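Local coordinates for GTPase-activating protein GYP1 (Saccharomyces cerevisiae, PDB 1FKM), which stimulates GTP hydrolysis by the Rab-type GTPases Ypt1 and Ypt7 through its TBC domain, supplying an arginine and a glutamine finger in trans, at residues I101-F106 / F140-L145. Residues are numbered along the deposited sequence; the frame is centred on the assembly and turned at random.
Sequences IPLYQF and FFETFL
Leu103 and Glu142 bring the two backbones nearest, their CA atoms 8.7 Å apart, so the 3-10 turn of 102-105 and the last turns of helix 133-145 meet through side chains alone. The polar link is the hydrogen bond from Tyr104 OH to Glu142 OE1, 3.0 Å long. Tyrosine suits its place because a long, flat ring ending in a hydroxyl carries the donor to Glu142 from a CB that does not itself point at the helix. Glu142 OE1 lies at the edge of this ring, near its plane, and accepts through its anti lone pair; ring and carboxylate are turned 41° apart. Glutamate fits because its chain, with CG anti to the backbone N (chi1 177°) and extended beyond, carries the carboxylate out to the phenol. Glu142 OE2 lies close to Glu158 OE2, and two acidic groups this close would probably raise the pKa of one of them. A phenylalanine in place of Tyr104 would probably leave the buried Glu142 OE1 without this donor. Beside this bond, Leu103 and Leu145 meet tip to tip, CD1 to CD1 at 3.9 Å, branched apolar ends suited to a buried seam that Val109 and Leu174 extend. In this all-helical TBC domain the contact packs the loop leading from the arginine finger, Arg96, into helix 107-123 against helix 133-145; the side chains of Tyr104 and Arg96 are about 9 Å apart.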
ATOM      1  N   ILE A 101      -1.794 -11.100  11.675  1.00 24.15           N
ATOM      2  CA  ILE A 101      -2.158 -11.917  10.515  1.00 23.03           C
ATOM      3  C   ILE A 101      -1.234 -13.125  10.418  1.00 23.99           C
ATOM      4  O   ILE A 101      -0.024 -12.978  10.245  1.00 23.80           O
ATOM      5  CB  ILE A 101      -2.069 -11.100   9.198  1.00 24.77           C
ATOM      6  CG1 ILE A 101      -2.975  -9.867   9.294  1.00 23.72           C
ATOM      7  CG2 ILE A 101      -2.505 -11.966   8.013  1.00 20.39           C
ATOM      8  CD1 ILE A 101      -2.822  -8.898   8.132  1.00 24.99           C
ATOM      9  N   PRO A 102      -1.798 -14.339  10.522  1.00 24.03           N
ATOM     10  CA  PRO A 102      -1.059 -15.606  10.461  1.00 23.88           C
ATOM     11  C   PRO A 102      -0.078 -15.743   9.301  1.00 22.94           C
ATOM     12  O   PRO A 102       1.043 -16.229   9.475  1.00 22.78           O
ATOM     13  CB  PRO A 102      -2.173 -16.646  10.398  1.00 32.21           C
ATOM     14  CG  PRO A 102      -3.245 -16.018  11.231  1.00 34.20           C
ATOM     15  CD  PRO A 102      -3.237 -14.590  10.721  1.00 32.99           C
ATOM     16  N   LEU A 103      -0.512 -15.326   8.117  1.00 20.42           N
ATOM     17  CA  LEU A 103       0.321 -15.412   6.925  1.00 20.69           C
ATOM     18  C   LEU A 103       1.754 -14.938   7.164  1.00 20.41           C
ATOM     19  O   LEU A 103       2.711 -15.562   6.702  1.00 19.07           O
ATOM     20  CB  LEU A 103      -0.298 -14.568   5.801  1.00 23.01           C
ATOM     21  CG  LEU A 103       0.491 -14.484   4.491  1.00 22.35           C
ATOM     22  CD1 LEU A 103       0.472 -15.849   3.807  1.00 19.91           C
ATOM     23  CD2 LEU A 103      -0.122 -13.421   3.577  1.00 21.68           C
ATOM     24  N   TYR A 104       1.900 -13.847   7.906  1.00 22.21           N
ATOM     25  CA  TYR A 104       3.214 -13.276   8.126  1.00 24.14           C
ATOM     26  C   TYR A 104       4.142 -13.968   9.105  1.00 26.22           C
ATOM     27  O   TYR A 104       5.294 -13.571   9.244  1.00 29.57           O
ATOM     28  CB  TYR A 104       3.063 -11.776   8.430  1.00 21.88           C
ATOM     29  CG  TYR A 104       2.374 -11.072   7.272  1.00 21.43           C
ATOM     30  CD1 TYR A 104       3.103 -10.653   6.160  1.00 21.50           C
ATOM     31  CD2 TYR A 104       0.978 -10.962   7.220  1.00 21.70           C
ATOM     32  CE1 TYR A 104       2.466 -10.160   5.016  1.00 22.61           C
ATOM     33  CE2 TYR A 104       0.331 -10.465   6.085  1.00 22.90           C
ATOM     34  CZ  TYR A 104       1.083 -10.073   4.983  1.00 24.37           C
ATOM     35  OH  TYR A 104       0.453  -9.637   3.835  1.00 26.81           O
ATOM     36  N   GLN A 105       3.669 -15.024   9.760  1.00 26.42           N
ATOM     37  CA  GLN A 105       4.540 -15.749  10.670  1.00 28.83           C
ATOM     38  C   GLN A 105       5.132 -16.972   9.984  1.00 29.13           C
ATOM     39  O   GLN A 105       6.047 -17.597  10.509  1.00 30.04           O
ATOM     40  CB  GLN A 105       3.800 -16.166  11.944  1.00 28.00           C
ATOM     41  CG  GLN A 105       3.542 -15.014  12.903  1.00 28.63           C
ATOM     42  CD  GLN A 105       2.272 -14.255  12.581  1.00 29.66           C
ATOM     43  OE1 GLN A 105       1.175 -14.789  12.717  1.00 30.58           O
ATOM     44  NE2 GLN A 105       2.414 -13.003  12.152  1.00 30.08           N
ATOM     45  N   PHE A 106       4.614 -17.317   8.807  1.00 23.44           N
ATOM     46  CA  PHE A 106       5.143 -18.462   8.076  1.00 24.82           C
ATOM     47  C   PHE A 106       6.561 -18.129   7.633  1.00 25.99           C
ATOM     48  O   PHE A 106       6.826 -17.021   7.169  1.00 24.87           O
ATOM     49  CB  PHE A 106       4.273 -18.772   6.858  1.00 24.15           C
ATOM     50  CG  PHE A 106       2.929 -19.347   7.205  1.00 25.12           C
ATOM     51  CD1 PHE A 106       2.830 -20.481   8.013  1.00 26.84           C
ATOM     52  CD2 PHE A 106       1.761 -18.763   6.724  1.00 24.99           C
ATOM     53  CE1 PHE A 106       1.583 -21.023   8.337  1.00 26.72           C
ATOM     54  CE2 PHE A 106       0.515 -19.293   7.039  1.00 27.00           C
ATOM     55  CZ  PHE A 106       0.424 -20.426   7.850  1.00 28.27           C
ATOM     56  N   PHE A 140       0.621  -5.601  -1.507  1.00 17.96           N
ATOM     57  CA  PHE A 140       1.011  -6.104  -2.825  1.00 17.19           C
ATOM     58  C   PHE A 140       1.264  -7.603  -2.740  1.00 18.03           C
ATOM     59  O   PHE A 140       0.755  -8.373  -3.552  1.00 17.51           O
ATOM     60  CB  PHE A 140       2.312  -5.445  -3.303  1.00 19.62           C
ATOM     61  CG  PHE A 140       2.137  -4.055  -3.840  1.00 23.51           C
ATOM     62  CD1 PHE A 140       1.214  -3.794  -4.845  1.00 24.69           C
ATOM     63  CD2 PHE A 140       2.914  -3.009  -3.355  1.00 25.96           C
ATOM     64  CE1 PHE A 140       1.065  -2.511  -5.360  1.00 26.98           C
ATOM     65  CE2 PHE A 140       2.773  -1.721  -3.864  1.00 28.34           C
ATOM     66  CZ  PHE A 140       1.849  -1.472  -4.867  1.00 27.73           C
ATOM     67  N   PHE A 141       2.074  -7.995  -1.756  1.00 15.12           N
ATOM     68  CA  PHE A 141       2.442  -9.399  -1.562  1.00 15.69           C
ATOM     69  C   PHE A 141       1.210 -10.269  -1.421  1.00 16.02           C
ATOM     70  O   PHE A 141       1.054 -11.258  -2.133  1.00 15.17           O
ATOM     71  CB  PHE A 141       3.321  -9.565  -0.310  1.00 17.92           C
ATOM     72  CG  PHE A 141       3.827 -10.969  -0.108  1.00 20.78           C
ATOM     73  CD1 PHE A 141       4.877 -11.462  -0.876  1.00 21.73           C
ATOM     74  CD2 PHE A 141       3.223 -11.813   0.817  1.00 21.92           C
ATOM     75  CE1 PHE A 141       5.318 -12.778  -0.731  1.00 23.05           C
ATOM     76  CE2 PHE A 141       3.657 -13.134   0.971  1.00 22.25           C
ATOM     77  CZ  PHE A 141       4.700 -13.617   0.198  1.00 20.98           C
ATOM     78  N   GLU A 142       0.342  -9.888  -0.494  1.00 19.27           N
ATOM     79  CA  GLU A 142      -0.882 -10.630  -0.217  1.00 20.22           C
ATOM     80  C   GLU A 142      -1.834 -10.686  -1.413  1.00 20.38           C
ATOM     81  O   GLU A 142      -2.367 -11.743  -1.733  1.00 20.14           O
ATOM     82  CB  GLU A 142      -1.572 -10.006   0.999  1.00 26.34           C
ATOM     83  CG  GLU A 142      -2.887 -10.622   1.367  1.00 30.55           C
ATOM     84  CD  GLU A 142      -3.353 -10.175   2.740  1.00 30.82           C
ATOM     85  OE1 GLU A 142      -2.493  -9.868   3.603  1.00 30.69           O
ATOM     86  OE2 GLU A 142      -4.578 -10.146   2.952  1.00 30.77           O
ATOM     87  N   THR A 143      -2.047  -9.552  -2.074  1.00 16.49           N
ATOM     88  CA  THR A 143      -2.928  -9.519  -3.239  1.00 17.55           C
ATOM     89  C   THR A 143      -2.370 -10.346  -4.403  1.00 15.35           C
ATOM     90  O   THR A 143      -3.100 -11.094  -5.063  1.00 16.87           O
ATOM     91  CB  THR A 143      -3.156  -8.068  -3.704  1.00 20.27           C
ATOM     92  OG1 THR A 143      -3.798  -7.338  -2.651  1.00 20.75           O
ATOM     93  CG2 THR A 143      -4.031  -8.027  -4.947  1.00 24.42           C
ATOM     94  N   PHE A 144      -1.075 -10.225  -4.664  1.00 17.82           N
ATOM     95  CA  PHE A 144      -0.479 -10.992  -5.752  1.00 17.47           C
ATOM     96  C   PHE A 144      -0.495 -12.489  -5.445  1.00 18.33           C
ATOM     97  O   PHE A 144      -0.532 -13.317  -6.353  1.00 17.19           O
ATOM     98  CB  PHE A 144       0.945 -10.505  -6.011  1.00 18.29           C
ATOM     99  CG  PHE A 144       1.007  -9.112  -6.561  1.00 16.52           C
ATOM    100  CD1 PHE A 144      -0.159  -8.449  -6.942  1.00 17.51           C
ATOM    101  CD2 PHE A 144       2.226  -8.454  -6.697  1.00 17.82           C
ATOM    102  CE1 PHE A 144      -0.114  -7.149  -7.448  1.00 18.65           C
ATOM    103  CE2 PHE A 144       2.280  -7.161  -7.200  1.00 17.86           C
ATOM    104  CZ  PHE A 144       1.109  -6.505  -7.575  1.00 17.78           C
ATOM    105  N   LEU A 145      -0.474 -12.829  -4.160  1.00 17.39           N
ATOM    106  CA  LEU A 145      -0.515 -14.226  -3.734  1.00 21.15           C
ATOM    107  C   LEU A 145      -1.843 -14.867  -4.123  1.00 20.34           C
ATOM    108  O   LEU A 145      -1.883 -16.050  -4.435  1.00 19.59           O
ATOM    109  CB  LEU A 145      -0.384 -14.334  -2.210  1.00 27.50           C
ATOM    110  CG  LEU A 145       0.870 -14.871  -1.525  1.00 33.22           C
ATOM    111  CD1 LEU A 145       0.604 -14.930  -0.021  1.00 32.69           C
ATOM    112  CD2 LEU A 145       1.223 -16.261  -2.048  1.00 31.83           C
TER